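Local atomic coordinates of alpha-galactosidase (Lactobacillus brevis, PDB entry 3MI6), a protein that probably hydrolyses terminal, non-reducing alpha-D-galactose residues of alpha-galactosides, as other members of glycosyl hydrolase family 36 do. Residues W200-R204 and T547-T551; F534-M539 and Y567-M572; L557-F561 and V651-Q655. All blocks are in the same frame, centred on the assembly; numbering follows the deposited sequence.

Overall arrangement
All three contacts gather round the sixth beta-alpha-beta unit of the central eight-stranded barrel. Along the chain the segments run 200-204, 534-539, 547-551, 557-561, 567-572 and 651-655, so contact 2 crosses both of the others while contact 1 closes before contact 3 opens. Helix 553-566 is the common element: 547-551 leads into it, 557-561 lies on it, and 567-572 follows it. Centres lie about 14 Å apart for 1 and 2 and for 1 and 3, about 17 Å for 2 and 3. Contact 2 stays within the barrel domain, packing 534-539, just before strand 544-546, on the turn after the helix; contacts 1 and 3 join the barrel to the N-terminal domain and C-terminal sheet.

Contact 1: residues W200-R204 and T547-T551; sequences WARER and TSDDT
Trp200 and Asp549 meet in a buried, mainly polar contact between two loops: 200-204, linking strands 192-197 and 205-210 of the N-terminal domain, and 547-551, which follows barrel strand 544-546. The indole NE1 gives a fairly straight hydrogen bond to Asp549 OD2 (2.9 Å, 163° at the hydrogen), arriving at the anti lone pair of that oxygen. The acceptor lies at the ring edge, close to the indole plane, while the carboxylate itself is turned 74° to it. With CG anti to the backbone N (chi1 170°), Trp200 swings its indole across to the acid, and Ala201 CB sits over the rim of one ring face. The other carboxylate oxygen, OD1, takes a bond from Trp546 NE1, so two indoles grip this group. A phenylalanine at Trp200 would probably leave OD2 without its N-H donor and the carboxylate freer to turn.

Beside this pair, Ser548 OG donates to Glu203 OE1 (2.8 Å), from the syn side but tilted out of the carboxylate plane, and accepts from Asp550 N (3.0 Å), forming an ST turn. Water 1 donates to Glu203 OE2 (2.7 Å) and accepts from Ala201 N and Asp549 N, tying both backbones together. Arg204 adds a weak bond from NH2 to Thr547 O (3.1 Å); its NE is held by Thr563 and its NH1 by Gly531 O. Asp549 is the predicted proton donor and Trp200 a predicted substrate-binding residue, so this is consistent with the active-site end of a family 36 barrel, its strand-end loop met by an N-terminal-domain loop.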
loop_
_atom_site.group_PDB
_atom_site.type_symbol
_atom_site.label_atom_id
_atom_site.label_comp_id
_atom_site.label_asym_id
_atom_site.label_seq_id
_atom_site.Cartn_x
_atom_site.Cartn_y
_atom_site.Cartn_z
ATOM N N TRP D 200 -5.812 22.295 18.162
ATOM C CA TRP D 200 -6.619 23.495 18.113
ATOM C C TRP D 200 -6.613 24.049 16.686
ATOM O O TRP D 200 -5.582 24.030 16.019
ATOM C CB TRP D 200 -6.129 24.512 19.154
ATOM C CG TRP D 200 -6.750 25.852 18.989
ATOM C CD1 TRP D 200 -7.868 26.333 19.613
ATOM C CD2 TRP D 200 -6.296 26.893 18.122
ATOM N NE1 TRP D 200 -8.127 27.624 19.197
ATOM C CE2 TRP D 200 -7.178 27.984 18.275
ATOM C CE3 TRP D 200 -5.223 27.010 17.233
ATOM C CZ2 TRP D 200 -7.022 29.166 17.569
ATOM C CZ3 TRP D 200 -5.072 28.177 16.539
ATOM C CH2 TRP D 200 -5.964 29.245 16.711
ATOM N N ALA D 201 -7.768 24.516 16.218
ATOM C CA ALA D 201 -7.902 25.031 14.856
ATOM C C ALA D 201 -7.733 23.963 13.743
ATOM O O ALA D 201 -7.777 24.291 12.564
ATOM C CB ALA D 201 -6.956 26.173 14.638
ATOM N N ARG D 202 -7.532 22.699 14.115
ATOM C CA ARG D 202 -7.568 21.595 13.151
ATOM C C ARG D 202 -8.019 20.274 13.785
ATOM O O ARG D 202 -7.366 19.257 13.634
ATOM C CB ARG D 202 -6.221 21.421 12.423
ATOM C CG ARG D 202 -5.039 21.972 13.161
ATOM C CD ARG D 202 -3.722 21.755 12.407
ATOM N NE ARG D 202 -3.193 20.431 12.719
ATOM C CZ ARG D 202 -2.011 20.175 13.280
ATOM N NH1 ARG D 202 -1.168 21.146 13.580
ATOM N NH2 ARG D 202 -1.672 18.913 13.512
ATOM N N GLU D 203 -9.143 20.294 14.479
ATOM C CA GLU D 203 -9.621 19.112 15.189
ATOM C C GLU D 203 -10.045 17.939 14.296
ATOM O O GLU D 203 -10.563 18.109 13.192
ATOM C CB GLU D 203 -10.798 19.471 16.115
ATOM C CG GLU D 203 -10.477 20.471 17.218
ATOM C CD GLU D 203 -10.598 21.920 16.771
ATOM O OE1 GLU D 203 -10.201 22.228 15.629
ATOM O OE2 GLU D 203 -11.097 22.748 17.574
ATOM N N ARG D 204 -9.821 16.737 14.801
ATOM C CA ARG D 204 -10.524 15.559 14.315
ATOM C C ARG D 204 -10.322 15.166 12.853
ATOM O O ARG D 204 -11.246 14.659 12.231
ATOM C CB ARG D 204 -12.021 15.672 14.647
ATOM C CG ARG D 204 -12.307 15.439 16.124
ATOM C CD ARG D 204 -13.776 15.514 16.473
ATOM N NE ARG D 204 -14.290 16.865 16.287
ATOM C CZ ARG D 204 -13.960 17.906 17.055
ATOM N NH1 ARG D 204 -13.101 17.745 18.064
ATOM N NH2 ARG D 204 -14.475 19.111 16.806
ATOM N N THR D 547 -17.550 23.946 17.052
ATOM C CA THR D 547 -16.757 22.834 16.523
ATOM C C THR D 547 -15.255 23.090 16.456
ATOM O O THR D 547 -14.455 22.236 16.831
ATOM C CB THR D 547 -17.262 22.433 15.135
ATOM O OG1 THR D 547 -18.690 22.515 15.129
ATOM C CG2 THR D 547 -16.824 21.008 14.777
ATOM N N SER D 548 -14.878 24.256 15.951
ATOM C CA SER D 548 -13.479 24.657 15.906
ATOM C C SER D 548 -13.385 26.173 15.949
ATOM O O SER D 548 -14.259 26.859 15.441
ATOM C CB SER D 548 -12.815 24.141 14.622
ATOM O OG SER D 548 -11.435 24.469 14.596
ATOM N N ASP D 549 -12.326 26.688 16.556
ATOM C CA ASP D 549 -12.007 28.099 16.440
ATOM C C ASP D 549 -11.618 28.435 15.014
ATOM O O ASP D 549 -11.730 29.584 14.578
ATOM C CB ASP D 549 -10.873 28.483 17.374
ATOM C CG ASP D 549 -11.369 29.122 18.639
ATOM O OD1 ASP D 549 -12.543 29.550 18.637
ATOM O OD2 ASP D 549 -10.590 29.186 19.629
ATOM N N ASP D 550 -11.143 27.432 14.289
ATOM C CA ASP D 550 -10.860 27.608 12.880
ATOM C C ASP D 550 -12.185 27.723 12.126
ATOM O O ASP D 550 -12.935 26.745 12.036
ATOM C CB ASP D 550 -10.035 26.436 12.350
ATOM C CG ASP D 550 -9.529 26.672 10.946
ATOM O OD1 ASP D 550 -10.123 27.491 10.207
ATOM O OD2 ASP D 550 -8.518 26.046 10.569
ATOM N N THR D 551 -12.461 28.919 11.598
ATOM C CA THR D 551 -13.678 29.190 10.832
ATOM C C THR D 551 -13.387 29.443 9.348
ATOM O O THR D 551 -14.230 30.012 8.629
ATOM C CB THR D 551 -14.435 30.418 11.393
ATOM O OG1 THR D 551 -13.613 31.587 11.270
ATOM C CG2 THR D 551 -14.771 30.208 12.842
HETATM O O HOH W 1 -10.317 25.318 17.622
#

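Contact 2: residues F534-M539 and Y567-M572; sequences FDLGMM and YPQAMM
The Phe534 ring has the CE methyl of selenomethionine Met539 over the centre of one face, 3.7 Å above the plane, and Tyr567 at its edge. Tyr567 in turn receives Phe534 CE1 over one face, offset toward the rim, while the SE atom of Met571 lies at the edge of the tyrosine ring, in its plane. The two rings make a T-shaped pair, planes 88° apart and centroids separated by 5.0 Å, with Phe534 supplying the edge. Phe534 CE1 touches Tyr567 CG at 3.5 Å, and the same corner of the ring also rests against Tyr567 CB. What puts it there is a first torsion that sets CG anti to the backbone N (chi1 -162°), reaching out from the loop just before helix 536-539.

Farther round the ring, Phe534 CZ meets Met572 CG at 3.8 Å, the two side chains crossing at about a right angle. Leu536 brings CD2 to Tyr567 CE1 (3.9 Å). Met539, bent at chi2 (-54°), lays CG against Met571 SE (3.5 Å), whereas Met571 runs straight out beyond its CG.

Asp535 is the N-cap of the helix: its OD1 accepts from Met538 N (3.1 Å), and Ser225 and Ser255 also bind the carboxylate. Tyr567 OH is satisfied by Asn230, and Arg204 makes a cation-pi contact with Phe534. No hydrogen bond passes between 534-539 and 567-572. Aromatic rings, a leucine and three methionines, present in the model as selenomethionine, hold them together, so this buried junction rests on shape and dispersion, with the Asp535 carboxylate and the Tyr567 hydroxyl bonded elsewhere than across it.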
loop_
_atom_site.group_PDB
_atom_site.type_symbol
_atom_site.label_atom_id
_atom_site.label_comp_id
_atom_site.label_asym_id
_atom_site.label_seq_id
_atom_site.Cartn_x
_atom_site.Cartn_y
_atom_site.Cartn_z
ATOM N N PHE D 534 -15.337 18.458 22.526
ATOM C CA PHE D 534 -16.426 18.065 21.661
ATOM C C PHE D 534 -16.812 16.602 21.885
ATOM O O PHE D 534 -16.325 15.715 21.164
ATOM C CB PHE D 534 -15.995 18.270 20.209
ATOM C CG PHE D 534 -17.132 18.320 19.245
ATOM C CD1 PHE D 534 -17.710 17.164 18.792
ATOM C CD2 PHE D 534 -17.620 19.540 18.803
ATOM C CE1 PHE D 534 -18.756 17.218 17.918
ATOM C CE2 PHE D 534 -18.667 19.611 17.926
ATOM C CZ PHE D 534 -19.241 18.448 17.475
ATOM N N ASP D 535 -17.688 16.344 22.857
ATOM C CA ASP D 535 -17.989 14.965 23.218
ATOM C C ASP D 535 -19.400 14.706 23.744
ATOM O O ASP D 535 -20.112 15.613 24.115
ATOM C CB ASP D 535 -16.956 14.451 24.207
ATOM C CG ASP D 535 -16.964 15.220 25.505
ATOM O OD1 ASP D 535 -18.057 15.639 25.958
ATOM O OD2 ASP D 535 -15.866 15.392 26.078
ATOM N N LEU D 536 -19.794 13.439 23.769
ATOM C CA LEU D 536 -21.153 13.070 24.141
ATOM C C LEU D 536 -21.489 13.576 25.545
ATOM O O LEU D 536 -22.642 13.873 25.854
ATOM C CB LEU D 536 -21.373 11.553 24.006
ATOM C CG LEU D 536 -21.151 10.922 22.608
ATOM C CD1 LEU D 536 -21.105 9.421 22.690
ATOM C CD2 LEU D 536 -22.174 11.343 21.574
ATOM N N GLY D 537 -20.469 13.710 26.383
ATOM C CA GLY D 537 -20.690 14.126 27.749
ATOM C C GLY D 537 -21.353 15.482 27.800
ATOM O O GLY D 537 -22.205 15.733 28.646
HETATM N N MSE D 538 -20.958 16.364 26.895
HETATM C CA MSE D 538 -21.473 17.722 26.903
HETATM C C MSE D 538 -22.779 17.867 26.129
HETATM O O MSE D 538 -23.570 18.756 26.436
HETATM C CB MSE D 538 -20.430 18.670 26.337
HETATM C CG MSE D 538 -19.103 18.567 27.030
HETATM SE SE MSE D 538 -19.071 19.609 28.694
HETATM C CE MSE D 538 -19.381 21.386 27.948
HETATM N N MSE D 539 -22.997 17.001 25.135
HETATM C CA MSE D 539 -24.203 17.045 24.322
HETATM C C MSE D 539 -25.459 16.693 25.128
HETATM O O MSE D 539 -26.573 17.087 24.764
HETATM C CB MSE D 539 -24.100 16.096 23.118
HETATM C CG MSE D 539 -22.902 16.329 22.191
HETATM SE SE MSE D 539 -22.707 18.156 21.490
HETATM C CE MSE D 539 -20.846 18.007 20.950
ATOM N N TYR D 567 -20.389 12.507 15.056
ATOM C CA TYR D 567 -21.378 13.475 15.503
ATOM C C TYR D 567 -22.181 14.107 14.355
ATOM O O TYR D 567 -21.620 14.625 13.402
ATOM C CB TYR D 567 -20.695 14.532 16.393
ATOM C CG TYR D 567 -19.738 13.943 17.432
ATOM C CD1 TYR D 567 -20.147 13.707 18.727
ATOM C CD2 TYR D 567 -18.429 13.630 17.106
ATOM C CE1 TYR D 567 -19.278 13.184 19.667
ATOM C CE2 TYR D 567 -17.563 13.102 18.021
ATOM C CZ TYR D 567 -17.983 12.873 19.304
ATOM O OH TYR D 567 -17.107 12.340 20.236
ATOM N N PRO D 568 -23.514 14.072 14.468
ATOM C CA PRO D 568 -24.444 14.637 13.484
ATOM C C PRO D 568 -24.315 16.144 13.419
ATOM O O PRO D 568 -23.945 16.758 14.405
ATOM C CB PRO D 568 -25.817 14.290 14.049
ATOM C CG PRO D 568 -25.571 13.366 15.236
ATOM C CD PRO D 568 -24.197 13.600 15.688
ATOM N N GLN D 569 -24.646 16.737 12.282
ATOM C CA GLN D 569 -24.470 18.174 12.084
ATOM C C GLN D 569 -25.251 19.038 13.072
ATOM O O GLN D 569 -24.894 20.186 13.307
ATOM C CB GLN D 569 -24.833 18.574 10.652
ATOM C CG GLN D 569 -26.281 18.400 10.322
ATOM C CD GLN D 569 -26.629 17.002 9.882
ATOM O OE1 GLN D 569 -25.939 16.044 10.216
ATOM N NE2 GLN D 569 -27.710 16.874 9.115
ATOM N N ALA D 570 -26.325 18.496 13.633
ATOM C CA ALA D 570 -27.098 19.223 14.632
ATOM C C ALA D 570 -26.201 19.726 15.771
ATOM O O ALA D 570 -26.455 20.778 16.360
ATOM C CB ALA D 570 -28.208 18.335 15.178
HETATM N N MSE D 571 -25.142 18.976 16.048
HETATM C CA MSE D 571 -24.246 19.258 17.156
HETATM C C MSE D 571 -23.140 20.289 16.849
HETATM O O MSE D 571 -22.503 20.814 17.770
HETATM C CB MSE D 571 -23.622 17.955 17.638
HETATM C CG MSE D 571 -24.621 16.954 18.215
HETATM SE SE MSE D 571 -23.720 15.345 18.881
HETATM C CE MSE D 571 -25.300 14.263 19.370
HETATM N N MSE D 572 -22.935 20.594 15.569
HETATM C CA MSE D 572 -21.810 21.422 15.135
HETATM C C MSE D 572 -22.163 22.879 14.856
HETATM O O MSE D 572 -22.761 23.191 13.828
HETATM C CB MSE D 572 -21.204 20.855 13.855
HETATM C CG MSE D 572 -20.340 19.628 14.007
HETATM SE SE MSE D 572 -19.897 18.913 12.204
HETATM C CE MSE D 572 -21.147 17.384 12.100
#

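Contact 3: residues L557-F561 and V651-Q655; sequences LLIQF and VTSWQ
Trp654, Phe561 and Thr652 carry this contact, in which an outer helix of the beta/alpha barrel, 553-566, packs against strand 651-657 of the C-terminal antiparallel sheet. The short axes of 557-561 and 651-655 approach to 9.9 Å at an angle of 44°, and no hydrogen bond passes between them; the contact is packing, nearly all between side chains.

Trp654 and Thr652, two apart on the strand, both direct their CB toward the helix, while Ser653 between them points away and bonds to Asp642. Phe561 reaches into this pair with its CG anti to the backbone N (chi1 -155°). Its ring and the five-membered ring of Trp654 are inclined by only 20°, yet they meet rim to rim, centroids 5.6 Å apart, and neither lies over the face of the other; this is no stack. Phe561 CD2 is the atom nearest the indole, 3.4 Å from Trp654 CD1, and it also touches the methyl CG2 of Thr652 at 3.7 Å.

One turn earlier on the helix, Leu557 slides past Thr652, its CG 4.0 Å from Thr652 CB, and its CD1 reaches Trp654 CZ2 at 4.2 Å. The indole is walled in further by Phe599, Phe638 and Tyr669, the last in a T-shaped pair, so Phe561 joins an aromatic cluster to which both the barrel (Phe599) and the C-terminal sheet (Phe638, Tyr669) contribute. The contact lies away from the predicted substrate-binding residues and joins barrel to C-terminal domain. At the edge of the Phe561 ring, close to its plane, the carbonyl oxygen of Ser653 sits 4.0 Å from CE2.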
loop_
_atom_site.group_PDB
_atom_site.type_symbol
_atom_site.label_atom_id
_atom_site.label_comp_id
_atom_site.label_asym_id
_atom_site.label_seq_id
_atom_site.Cartn_x
_atom_site.Cartn_y
_atom_site.Cartn_z
ATOM N N LEU D 557 -14.196 22.174 6.120
ATOM C CA LEU D 557 -14.457 20.981 5.342
ATOM C C LEU D 557 -13.816 19.777 6.027
ATOM O O LEU D 557 -14.500 18.810 6.381
ATOM C CB LEU D 557 -13.877 21.135 3.942
ATOM C CG LEU D 557 -14.794 21.306 2.730
ATOM C CD1 LEU D 557 -16.245 21.549 3.135
ATOM C CD2 LEU D 557 -14.254 22.417 1.812
ATOM N N LEU D 558 -12.505 19.824 6.230
ATOM C CA LEU D 558 -11.848 18.693 6.869
ATOM C C LEU D 558 -12.401 18.429 8.273
ATOM O O LEU D 558 -12.750 17.296 8.593
ATOM C CB LEU D 558 -10.334 18.857 6.860
ATOM C CG LEU D 558 -9.618 18.535 5.541
ATOM C CD1 LEU D 558 -10.141 19.373 4.395
ATOM C CD2 LEU D 558 -8.140 18.720 5.667
ATOM N N ILE D 559 -12.524 19.476 9.090
ATOM C CA ILE D 559 -12.945 19.325 10.483
ATOM C C ILE D 559 -14.363 18.762 10.611
ATOM O O ILE D 559 -14.614 17.859 11.411
ATOM C CB ILE D 559 -12.818 20.643 11.262
ATOM C CG1 ILE D 559 -11.352 21.073 11.315
ATOM C CG2 ILE D 559 -13.297 20.452 12.674
ATOM C CD1 ILE D 559 -11.094 22.481 11.808
ATOM N N GLN D 560 -15.282 19.282 9.804
ATOM C CA GLN D 560 -16.665 18.805 9.804
ATOM C C GLN D 560 -16.821 17.386 9.223
ATOM O O GLN D 560 -17.543 16.538 9.773
ATOM C CB GLN D 560 -17.572 19.815 9.109
ATOM C CG GLN D 560 -17.627 21.139 9.867
ATOM C CD GLN D 560 -18.453 22.212 9.162
ATOM O OE1 GLN D 560 -18.201 23.413 9.319
ATOM N NE2 GLN D 560 -19.447 21.783 8.388
ATOM N N PHE D 561 -16.127 17.122 8.125
ATOM C CA PHE D 561 -16.162 15.798 7.552
ATOM C C PHE D 561 -15.792 14.783 8.627
ATOM O O PHE D 561 -16.513 13.813 8.840
ATOM C CB PHE D 561 -15.196 15.694 6.383
ATOM C CG PHE D 561 -15.562 14.625 5.399
ATOM C CD1 PHE D 561 -15.014 13.363 5.498
ATOM C CD2 PHE D 561 -16.460 14.886 4.372
ATOM C CE1 PHE D 561 -15.350 12.394 4.589
ATOM C CE2 PHE D 561 -16.791 13.918 3.477
ATOM C CZ PHE D 561 -16.237 12.672 3.586
ATOM N N VAL D 651 -11.348 16.993 -3.481
ATOM C CA VAL D 651 -12.796 17.151 -3.528
ATOM C C VAL D 651 -13.485 16.563 -2.294
ATOM O O VAL D 651 -13.279 15.388 -1.967
ATOM C CB VAL D 651 -13.378 16.531 -4.830
ATOM C CG1 VAL D 651 -14.874 16.729 -4.891
ATOM C CG2 VAL D 651 -12.705 17.156 -6.026
ATOM N N THR D 652 -14.287 17.386 -1.613
ATOM C CA THR D 652 -15.100 16.939 -0.487
ATOM C C THR D 652 -16.541 17.122 -0.868
ATOM O O THR D 652 -16.902 18.175 -1.370
ATOM C CB THR D 652 -14.870 17.806 0.779
ATOM O OG1 THR D 652 -13.589 17.518 1.340
ATOM C CG2 THR D 652 -15.929 17.527 1.842
ATOM N N SER D 653 -17.386 16.127 -0.623
ATOM C CA SER D 653 -18.796 16.325 -0.900
ATOM C C SER D 653 -19.689 15.571 0.043
ATOM O O SER D 653 -19.347 14.486 0.508
ATOM C CB SER D 653 -19.126 15.939 -2.338
ATOM O OG SER D 653 -19.073 14.536 -2.506
ATOM N N TRP D 654 -20.846 16.153 0.323
ATOM C CA TRP D 654 -21.855 15.447 1.086
ATOM C C TRP D 654 -23.305 15.846 0.841
ATOM O O TRP D 654 -23.604 16.728 0.019
ATOM C CB TRP D 654 -21.557 15.424 2.592
ATOM C CG TRP D 654 -20.711 16.487 3.257
ATOM C CD1 TRP D 654 -19.564 16.282 4.027
ATOM C CD2 TRP D 654 -20.960 17.881 3.302
ATOM N NE1 TRP D 654 -19.088 17.485 4.536
ATOM C CE2 TRP D 654 -19.924 18.479 4.099
ATOM C CE3 TRP D 654 -21.932 18.689 2.748
ATOM C CZ2 TRP D 654 -19.865 19.834 4.339
ATOM C CZ3 TRP D 654 -21.868 20.015 2.981
ATOM C CH2 TRP D 654 -20.851 20.587 3.779
ATOM N N GLN D 655 -24.202 15.180 1.569
ATOM C CA GLN D 655 -25.623 15.292 1.298
ATOM C C GLN D 655 -26.470 15.139 2.565
ATOM O O GLN D 655 -26.210 14.265 3.388
ATOM C CB GLN D 655 -26.011 14.205 0.290
ATOM C CG GLN D 655 -27.272 14.486 -0.501
ATOM C CD GLN D 655 -27.635 13.355 -1.462
ATOM O OE1 GLN D 655 -28.803 13.161 -1.811
ATOM N NE2 GLN D 655 -26.633 12.601 -1.881
#